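Local coordinates for cytochrome P450 (Bacillus megaterium, PDB 5L92), which binds heme and the steroid corticosterone, and probably works as a monooxygenase that oxidises steroids, at residues 92-97 with 224-229; 101-106 with 211-216. One frame throughout, in Å; residues are numbered along the deposited sequence.

Contact 1. Residues 92-97 with 224-229; sequences HAEMRA and GKQLTD. With HEM (protoporphyrin IX containing Fe), chain C.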
ATOM      1  N   HIS A  92      14.259   2.469  15.186  1.00 38.71           N
ATOM      2  CA  HIS A  92      13.839   2.130  13.824  1.00 36.84           C
ATOM      3  C   HIS A  92      14.989   1.535  13.031  1.00 36.41           C
ATOM      4  O   HIS A  92      14.829   0.519  12.347  1.00 36.95           O
ATOM      5  CB  HIS A  92      13.298   3.345  13.066  1.00 35.24           C
ATOM      6  CG  HIS A  92      13.001   3.028  11.634  1.00 33.08           C
ATOM      7  ND1 HIS A  92      13.906   3.254  10.619  1.00 32.83           N
ATOM      8  CD2 HIS A  92      11.925   2.434  11.057  1.00 33.43           C
ATOM      9  CE1 HIS A  92      13.389   2.848   9.471  1.00 33.10           C
ATOM     10  NE2 HIS A  92      12.186   2.350   9.707  1.00 33.95           N
ATOM     11  N   ALA A  93      16.156   2.162  13.103  1.00 35.48           N
ATOM     12  CA  ALA A  93      17.294   1.720  12.300  1.00 36.64           C
ATOM     13  C   ALA A  93      17.738   0.318  12.688  1.00 39.73           C
ATOM     14  O   ALA A  93      18.035  -0.507  11.817  1.00 40.06           O
ATOM     15  CB  ALA A  93      18.456   2.705  12.453  1.00 36.68           C
ATOM     16  N   GLU A  94      17.786   0.029  13.994  1.00 41.35           N
ATOM     17  CA  GLU A  94      18.111  -1.314  14.466  1.00 42.48           C
ATOM     18  C   GLU A  94      17.125  -2.358  13.927  1.00 41.64           C
ATOM     19  O   GLU A  94      17.536  -3.417  13.441  1.00 41.47           O
ATOM     20  CB  GLU A  94      18.135  -1.331  16.006  1.00 46.45           C
ATOM     21  CG  GLU A  94      19.112  -0.345  16.652  1.00 55.48           C
ATOM     22  CD  GLU A  94      18.794  -0.047  18.130  1.00 67.59           C
ATOM     23  OE1 GLU A  94      18.046  -0.831  18.764  1.00 66.23           O
ATOM     24  OE2 GLU A  94      19.288   0.983  18.654  1.00 59.77           O
ATOM     25  N   MET A  95      15.814  -2.089  14.008  1.00 40.57           N
ATOM     26  CA  MET A  95      14.835  -3.064  13.520  1.00 40.71           C
ATOM     27  C   MET A  95      14.963  -3.277  12.013  1.00 40.32           C
ATOM     28  O   MET A  95      15.021  -4.416  11.526  1.00 38.53           O
ATOM     29  CB  MET A  95      13.420  -2.602  13.872  1.00 41.85           C
ATOM     30  CG  MET A  95      13.080  -2.639  15.364  1.00 52.05           C
ATOM     31  SD  MET A  95      13.082  -4.313  16.070  1.00 55.22           S
ATOM     32  CE  MET A  95      14.729  -4.359  16.777  1.00 55.64           C
ATOM     33  N   ARG A  96      15.001  -2.182  11.265  1.00 40.00           N
ATOM     34  CA  ARG A  96      15.080  -2.258   9.811  1.00 42.00           C
ATOM     35  C   ARG A  96      16.356  -2.958   9.377  1.00 40.61           C
ATOM     36  O   ARG A  96      16.371  -3.682   8.373  1.00 39.86           O
ATOM     37  CB  ARG A  96      14.971  -0.832   9.241  1.00 39.98           C
ATOM     38  CG  ARG A  96      15.429  -0.639   7.836  1.00 45.25           C
ATOM     39  CD  ARG A  96      14.412  -1.139   6.833  1.00 44.90           C
ATOM     40  NE  ARG A  96      13.412  -0.133   6.532  1.00 43.42           N
ATOM     41  CZ  ARG A  96      13.073   0.306   5.317  1.00 38.46           C
ATOM     42  NH1 ARG A  96      13.672  -0.133   4.223  1.00 39.11           N
ATOM     43  NH2 ARG A  96      12.115   1.220   5.210  1.00 33.15           N
ATOM     44  N   ALA A  97      17.419  -2.800  10.160  1.00 41.74           N
ATOM     45  CA  ALA A  97      18.683  -3.444   9.846  1.00 41.10           C
ATOM     46  C   ALA A  97      18.548  -4.962   9.787  1.00 39.68           C
ATOM     47  O   ALA A  97      19.253  -5.604   9.018  1.00 38.70           O
ATOM     48  CB  ALA A  97      19.733  -3.038  10.878  1.00 40.24           C
ATOM     49  N   GLY A 224      21.112 -13.615  19.651  1.00 53.66           N
ATOM     50  CA  GLY A 224      21.348 -12.445  20.469  1.00 57.51           C
ATOM     51  C   GLY A 224      21.042 -11.107  19.839  1.00 57.45           C
ATOM     52  O   GLY A 224      21.496 -10.082  20.361  1.00 54.19           O
ATOM     53  N   LYS A 225      20.289 -11.066  18.744  1.00 58.25           N
ATOM     54  CA  LYS A 225      19.805  -9.778  18.278  1.00 56.66           C
ATOM     55  C   LYS A 225      18.701  -9.284  19.208  1.00 58.16           C
ATOM     56  O   LYS A 225      17.929 -10.067  19.775  1.00 55.93           O
ATOM     57  CB  LYS A 225      19.306  -9.855  16.830  1.00 57.34           C
ATOM     58  CG  LYS A 225      20.403  -9.843  15.728  1.00 54.55           C
ATOM     59  CD  LYS A 225      21.559  -8.879  16.040  1.00 57.82           C
ATOM     60  CE  LYS A 225      22.527  -8.717  14.855  1.00 61.82           C
ATOM     61  NZ  LYS A 225      23.185 -10.019  14.514  1.00 64.42           N
ATOM     62  N   GLN A 226      18.643  -7.960  19.356  1.00 60.12           N
ATOM     63  CA  GLN A 226      17.777  -7.271  20.314  1.00 59.78           C
ATOM     64  C   GLN A 226      16.352  -7.158  19.769  1.00 58.80           C
ATOM     65  O   GLN A 226      15.916  -6.098  19.314  1.00 58.72           O
ATOM     66  CB  GLN A 226      18.352  -5.891  20.589  1.00 63.25           C
ATOM     67  CG  GLN A 226      17.633  -5.038  21.610  1.00 71.20           C
ATOM     68  CD  GLN A 226      18.400  -3.742  21.874  1.00 78.62           C
ATOM     69  OE1 GLN A 226      19.619  -3.684  21.694  1.00 82.04           O
ATOM     70  NE2 GLN A 226      17.689  -2.694  22.266  1.00 73.72           N
ATOM     71  N   LEU A 227      15.600  -8.262  19.830  1.00 54.15           N
ATOM     72  CA  LEU A 227      14.199  -8.195  19.437  1.00 53.39           C
ATOM     73  C   LEU A 227      13.341  -9.136  20.273  1.00 50.58           C
ATOM     74  O   LEU A 227      13.776 -10.221  20.671  1.00 49.86           O
ATOM     75  CB  LEU A 227      14.033  -8.484  17.935  1.00 54.10           C
ATOM     76  CG  LEU A 227      14.489  -9.830  17.393  1.00 53.48           C
ATOM     77  CD1 LEU A 227      13.452 -10.854  17.626  1.00 58.50           C
ATOM     78  CD2 LEU A 227      14.720  -9.744  15.920  1.00 52.89           C
ATOM     79  N   THR A 228      12.108  -8.701  20.528  1.00 46.88           N
ATOM     80  CA  THR A 228      11.135  -9.478  21.280  1.00 46.11           C
ATOM     81  C   THR A 228      10.248 -10.291  20.349  1.00 43.50           C
ATOM     82  O   THR A 228      10.109 -10.005  19.158  1.00 41.06           O
ATOM     83  CB  THR A 228      10.245  -8.580  22.143  1.00 45.23           C
ATOM     84  OG1 THR A 228       9.364  -7.794  21.300  1.00 42.97           O
ATOM     85  CG2 THR A 228      11.100  -7.646  23.034  1.00 45.35           C
ATOM     86  N   ASP A 229       9.614 -11.309  20.925  1.00 41.97           N
ATOM     87  CA  ASP A 229       8.643 -12.062  20.156  1.00 41.51           C
ATOM     88  C   ASP A 229       7.499 -11.183  19.691  1.00 37.97           C
ATOM     89  O   ASP A 229       7.007 -11.370  18.575  1.00 35.62           O
ATOM     90  CB  ASP A 229       8.103 -13.231  20.960  1.00 41.27           C
ATOM     91  CG  ASP A 229       9.074 -14.380  21.026  1.00 46.42           C
ATOM     92  OD1 ASP A 229      10.056 -14.396  20.258  1.00 47.62           O
ATOM     93  OD2 ASP A 229       8.855 -15.288  21.846  1.00 49.25           O
TER
HETATM   94  CHA HEM C 501       6.122   1.315   4.261  1.00 26.11           C
HETATM   95  CHB HEM C 501       3.408   2.003   0.250  1.00 24.31           C
HETATM   96  CHC HEM C 501       3.808  -2.641  -0.925  1.00 25.51           C
HETATM   97  CHD HEM C 501       6.060  -3.374   3.299  1.00 26.34           C
HETATM   98  C1A HEM C 501       5.388   1.901   3.236  1.00 25.59           C
HETATM   99  C2A HEM C 501       5.137   3.319   3.096  1.00 25.52           C
HETATM  100  C3A HEM C 501       4.381   3.502   2.004  1.00 25.46           C
HETATM  101  C4A HEM C 501       4.148   2.214   1.393  1.00 25.00           C
HETATM  102  CMA HEM C 501       3.870   4.854   1.467  1.00 25.60           C
HETATM  103  CAA HEM C 501       5.635   4.432   4.059  1.00 25.60           C
HETATM  104  CBA HEM C 501       4.960   4.365   5.430  1.00 26.25           C
HETATM  105  CGA HEM C 501       5.182   5.618   6.235  1.00 27.06           C
HETATM  106  O1A HEM C 501       6.084   6.407   5.927  1.00 25.97           O
HETATM  107  O2A HEM C 501       4.439   5.867   7.200  1.00 28.18           O
HETATM  108  C1B HEM C 501       3.299   0.834  -0.464  1.00 24.65           C
HETATM  109  C2B HEM C 501       2.736   0.656  -1.795  1.00 25.53           C
HETATM  110  C3B HEM C 501       2.845  -0.649  -2.094  1.00 25.72           C
HETATM  111  C4B HEM C 501       3.466  -1.318  -0.967  1.00 25.22           C
HETATM  112  CMB HEM C 501       2.173   1.791  -2.673  1.00 24.70           C
HETATM  113  CAB HEM C 501       2.464  -1.415  -3.378  1.00 25.76           C
HETATM  114  CBB HEM C 501       2.358  -0.823  -4.578  1.00 27.93           C
HETATM  115  C1C HEM C 501       4.462  -3.248   0.122  1.00 25.88           C
HETATM  116  C2C HEM C 501       4.710  -4.658   0.256  1.00 26.40           C
HETATM  117  C3C HEM C 501       5.339  -4.850   1.401  1.00 27.20           C
HETATM  118  C4C HEM C 501       5.479  -3.587   2.073  1.00 25.62           C
HETATM  119  CMC HEM C 501       4.370  -5.772  -0.767  1.00 26.76           C
HETATM  120  CAC HEM C 501       5.744  -6.248   1.884  1.00 27.57           C
HETATM  121  CBC HEM C 501       7.017  -6.520   2.150  1.00 32.84           C
HETATM  122  C1D HEM C 501       6.274  -2.185   3.935  1.00 26.38           C
HETATM  123  C2D HEM C 501       6.921  -2.040   5.223  1.00 27.87           C
HETATM  124  C3D HEM C 501       6.956  -0.730   5.509  1.00 28.09           C
HETATM  125  C4D HEM C 501       6.309  -0.032   4.402  1.00 27.22           C
HETATM  126  CMD HEM C 501       7.437  -3.248   6.049  1.00 27.92           C
HETATM  127  CAD HEM C 501       7.540  -0.028   6.759  1.00 28.95           C
HETATM  128  CBD HEM C 501       8.993   0.423   6.512  1.00 29.65           C
HETATM  129  CGD HEM C 501       9.579   1.249   7.640  1.00 31.41           C
HETATM  130  O1D HEM C 501      10.823   1.340   7.751  1.00 32.45           O
HETATM  131  O2D HEM C 501       8.831   1.863   8.444  1.00 31.70           O
HETATM  132  NA  HEM C 501       4.782   1.232   2.182  1.00 26.91           N
HETATM  133  NB  HEM C 501       3.711  -0.395   0.006  1.00 25.96           N
HETATM  134  NC  HEM C 501       4.938  -2.622   1.261  1.00 27.49           N
HETATM  135  ND  HEM C 501       5.890  -0.947   3.492  1.00 27.57           N
HETATM  136 FE   HEM C 501       4.912  -0.709   1.685  1.00 22.92          FE
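Met95 laps its terminal methyl against the backbone of the 224-229 loop. Met95 CE lies 3.3 Å from Gln226 O and 4.3 Å from Leu227 CB. The chain is bent at chi2 (-64°) and again at chi3 (97°), which swings this methyl to the loop. Glu94 and Gln226 pass each other more loosely, Glu94 OE1 being 4.0 Å from Gln226 NE2. Their carboxylate and amide planes lie 58° apart, and no hydrogen bond crosses between the segments.

A different face of helix 91-97 serves the heme. His92 NE2 donates a nearly straight bond of 2.6 Å to O1D of a propionate, with the carboxylate carbon in the plane of the ring at its edge. Arg96 sets the edge of its guanidinium to the same oxygen, with NH2 2.9 Å and NE 3.2 Å from O1D. Three N-H groups thus grip one propionate oxygen. With an alanine at His92, O1D would probably keep only the Arg96 bonds from this segment, and the propionate could turn more freely.

Helix 91-97 therefore lies between the heme and the turn joining helix 213-222 to helix 229-245. Met95 also touches Glu231 of the latter.

Contact 2. Residues 101-106 with 211-216; sequences KAFTPK and DDIISV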
ATOM      1  N   LYS A 101      18.342  -6.725   4.163  1.00 45.68           N
ATOM      2  CA  LYS A 101      18.953  -7.585   3.153  1.00 47.01           C
ATOM      3  C   LYS A 101      17.943  -8.544   2.544  1.00 43.67           C
ATOM      4  O   LYS A 101      18.030  -8.859   1.360  1.00 44.16           O
ATOM      5  CB  LYS A 101      20.131  -8.350   3.769  1.00 56.25           C
ATOM      6  CG  LYS A 101      21.260  -7.443   4.294  1.00 64.89           C
ATOM      7  CD  LYS A 101      21.855  -6.545   3.192  1.00 69.43           C
ATOM      8  CE  LYS A 101      22.922  -5.603   3.747  1.00 77.61           C
ATOM      9  NZ  LYS A 101      23.978  -5.261   2.740  1.00 84.85           N
ATOM     10  N   ALA A 102      16.956  -8.992   3.315  1.00 42.57           N
ATOM     11  CA  ALA A 102      15.978  -9.917   2.755  1.00 42.10           C
ATOM     12  C   ALA A 102      15.066  -9.301   1.677  1.00 39.88           C
ATOM     13  O   ALA A 102      14.373 -10.060   0.988  1.00 39.94           O
ATOM     14  CB  ALA A 102      15.131 -10.493   3.891  1.00 41.30           C
ATOM     15  N   PHE A 103      15.032  -7.961   1.500  1.00 39.50           N
ATOM     16  CA  PHE A 103      14.060  -7.332   0.594  1.00 39.16           C
ATOM     17  C   PHE A 103      14.683  -6.401  -0.442  1.00 39.00           C
ATOM     18  O   PHE A 103      13.967  -5.574  -1.018  1.00 37.25           O
ATOM     19  CB  PHE A 103      12.994  -6.557   1.380  1.00 38.11           C
ATOM     20  CG  PHE A 103      12.024  -7.447   2.059  1.00 38.53           C
ATOM     21  CD1 PHE A 103      11.030  -8.073   1.342  1.00 40.07           C
ATOM     22  CD2 PHE A 103      12.136  -7.708   3.402  1.00 37.13           C
ATOM     23  CE1 PHE A 103      10.157  -8.928   1.974  1.00 41.93           C
ATOM     24  CE2 PHE A 103      11.275  -8.547   4.020  1.00 37.82           C
ATOM     25  CZ  PHE A 103      10.288  -9.162   3.315  1.00 38.62           C
ATOM     26  N   THR A 104      15.980  -6.514  -0.714  1.00 39.46           N
ATOM     27  CA  THR A 104      16.582  -5.674  -1.737  1.00 40.23           C
ATOM     28  C   THR A 104      16.035  -6.048  -3.112  1.00 39.08           C
ATOM     29  O   THR A 104      15.408  -7.104  -3.288  1.00 39.57           O
ATOM     30  CB  THR A 104      18.102  -5.818  -1.748  1.00 41.29           C
ATOM     31  OG1 THR A 104      18.437  -7.140  -2.190  1.00 39.56           O
ATOM     32  CG2 THR A 104      18.667  -5.545  -0.367  1.00 42.08           C
ATOM     33  N   PRO A 105      16.250  -5.185  -4.107  1.00 39.20           N
ATOM     34  CA  PRO A 105      15.890  -5.569  -5.482  1.00 39.73           C
ATOM     35  C   PRO A 105      16.535  -6.869  -5.907  1.00 41.12           C
ATOM     36  O   PRO A 105      15.879  -7.699  -6.546  1.00 41.49           O
ATOM     37  CB  PRO A 105      16.372  -4.372  -6.320  1.00 37.79           C
ATOM     38  CG  PRO A 105      16.371  -3.253  -5.366  1.00 38.79           C
ATOM     39  CD  PRO A 105      16.768  -3.815  -4.047  1.00 36.95           C
ATOM     40  N   LYS A 106      17.789  -7.099  -5.547  1.00 41.88           N
ATOM     41  CA  LYS A 106      18.420  -8.334  -6.006  1.00 43.69           C
ATOM     42  C   LYS A 106      17.889  -9.537  -5.236  1.00 44.10           C
ATOM     43  O   LYS A 106      17.673 -10.602  -5.833  1.00 42.86           O
ATOM     44  CB  LYS A 106      19.947  -8.211  -5.925  1.00 46.51           C
ATOM     45  CG  LYS A 106      20.549  -7.129  -6.910  1.00 46.07           C
ATOM     46  CD  LYS A 106      20.563  -7.561  -8.411  1.00 44.02           C
ATOM     47  CE  LYS A 106      21.141  -6.435  -9.300  1.00 49.05           C
ATOM     48  NZ  LYS A 106      21.603  -6.871 -10.686  1.00 52.94           N
ATOM     49  N   ASP A 211      12.286 -22.032   5.600  1.00 47.77           N
ATOM     50  CA  ASP A 211      12.914 -21.036   4.738  1.00 47.92           C
ATOM     51  C   ASP A 211      11.944 -19.866   4.555  1.00 46.97           C
ATOM     52  O   ASP A 211      11.349 -19.650   3.494  1.00 47.20           O
ATOM     53  CB  ASP A 211      13.292 -21.680   3.410  1.00 50.14           C
ATOM     54  CG  ASP A 211      14.190 -20.814   2.570  1.00 53.72           C
ATOM     55  OD1 ASP A 211      14.811 -19.888   3.132  1.00 55.92           O
ATOM     56  OD2 ASP A 211      14.290 -21.077   1.344  1.00 53.72           O
ATOM     57  N   ASP A 212      11.795 -19.103   5.634  1.00 44.58           N
ATOM     58  CA  ASP A 212      10.872 -17.970   5.681  1.00 41.54           C
ATOM     59  C   ASP A 212      11.425 -16.927   6.640  1.00 38.69           C
ATOM     60  O   ASP A 212      12.328 -17.195   7.431  1.00 37.46           O
ATOM     61  CB  ASP A 212       9.458 -18.390   6.116  1.00 40.63           C
ATOM     62  CG  ASP A 212       9.458 -19.237   7.400  1.00 40.80           C
ATOM     63  OD1 ASP A 212       9.750 -18.689   8.482  1.00 39.30           O
ATOM     64  OD2 ASP A 212       9.142 -20.438   7.324  1.00 41.16           O
ATOM     65  N   ILE A 213      10.860 -15.727   6.584  1.00 36.92           N
ATOM     66  CA  ILE A 213      11.448 -14.638   7.340  1.00 35.46           C
ATOM     67  C   ILE A 213      11.062 -14.677   8.815  1.00 36.09           C
ATOM     68  O   ILE A 213      11.710 -14.016   9.630  1.00 35.90           O
ATOM     69  CB  ILE A 213      11.076 -13.283   6.720  1.00 34.92           C
ATOM     70  CG1 ILE A 213      11.891 -12.188   7.386  1.00 35.11           C
ATOM     71  CG2 ILE A 213       9.593 -13.016   6.852  1.00 36.66           C
ATOM     72  CD1 ILE A 213      12.157 -11.031   6.546  1.00 42.75           C
ATOM     73  N   ILE A 214      10.029 -15.414   9.200  1.00 35.70           N
ATOM     74  CA  ILE A 214       9.773 -15.578  10.624  1.00 36.90           C
ATOM     75  C   ILE A 214      10.871 -16.428  11.261  1.00 38.54           C
ATOM     76  O   ILE A 214      11.432 -16.061  12.299  1.00 39.33           O
ATOM     77  CB  ILE A 214       8.380 -16.184  10.850  1.00 38.03           C
ATOM     78  CG1 ILE A 214       7.324 -15.177  10.389  1.00 36.62           C
ATOM     79  CG2 ILE A 214       8.189 -16.598  12.349  1.00 38.69           C
ATOM     80  CD1 ILE A 214       5.917 -15.642  10.624  1.00 34.96           C
ATOM     81  N   SER A 215      11.185 -17.575  10.643  1.00 38.21           N
ATOM     82  CA  SER A 215      12.329 -18.385  11.059  1.00 40.12           C
ATOM     83  C   SER A 215      13.596 -17.553  11.082  1.00 40.73           C
ATOM     84  O   SER A 215      14.374 -17.619  12.034  1.00 41.32           O
ATOM     85  CB  SER A 215      12.510 -19.572  10.111  1.00 40.28           C
ATOM     86  OG  SER A 215      11.370 -20.420  10.103  1.00 41.08           O
ATOM     87  N   VAL A 216      13.810 -16.727  10.056  1.00 39.40           N
ATOM     88  CA  VAL A 216      15.059 -15.990  10.007  1.00 39.89           C
ATOM     89  C   VAL A 216      15.160 -15.028  11.177  1.00 41.19           C
ATOM     90  O   VAL A 216      16.253 -14.791  11.687  1.00 42.68           O
ATOM     91  CB  VAL A 216      15.203 -15.263   8.662  1.00 39.23           C
ATOM     92  CG1 VAL A 216      16.394 -14.330   8.707  1.00 39.16           C
ATOM     93  CG2 VAL A 216      15.380 -16.279   7.548  1.00 41.59           C
TER
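Ala102 and Ile213 bring the two backbones closest, their CA atoms 8.0 Å apart, where residues 101-103 face the first residue of helix 213-222. Ile213 reaches across with its CD1 methyl. Ile213 CD1 lies 4.0 Å from Ala102 CB and 3.7 Å from Phe103 CE2. CG1 stands anti to the backbone N (chi1 -170°), and the ethyl arm runs out to residues 102 and 103. The Ile213 side chain meets that of Phe103 at about a right angle. The methyl approaches the ring obliquely, near the CE2-CZ bond. No hydrogen bond spans the segments; the contact is wholly apolar.

In the P450 fold this joins the chain leading from the C helix to helix 105-109 with the start of the H helix. Phe103 also touches the heme, Leu353 beside the heme ligand Cys352, and Leu239 of helix 229-245, while Ile213 is further packed by Phe235 of that helix and by Ile150 and Leu151 of helix 141-151.

Each segment carries a capped helix start. Asp212 is the N-cap of helix 213-222. Its OD1 takes two bonds. Ser215 N donates to Asp212 OD1 at 2.8 Å, almost straight at 171°. Ser215 OG also donates to Asp212 OD1, at 2.9 Å from above the carboxylate plane. The two bonds should limit rotation of the carboxylate, and Asp212 OD2 adds a salt bridge to Lys205 of helix 177-207. On the other segment Thr104 is the N-cap of helix 105-109, its OG1 bonded to Ala107 N.

In the fold
Contact 1 and contact 2 lie on the same side of the chain's centre, with centres about 14 Å apart. Their segments share no touch, but they adjoin in pairs along the sequence. Only three residues separate 92-97 from 101-106, and 211-216 and 224-229 sit near the two ends of helix 213-222. That helix is thus met at both ends by the region around helix 91-97. Both contacts reach the heme: contact 1 holds a propionate, while Phe103 of contact 2 comes within about 4 Å of the cofactor between nearest atoms. The nearest side-chain atoms of Phe103 and Arg96 are about 7 Å apart. Between nearest atoms, corticosterone is about 10 Å from the Phe103 side chain.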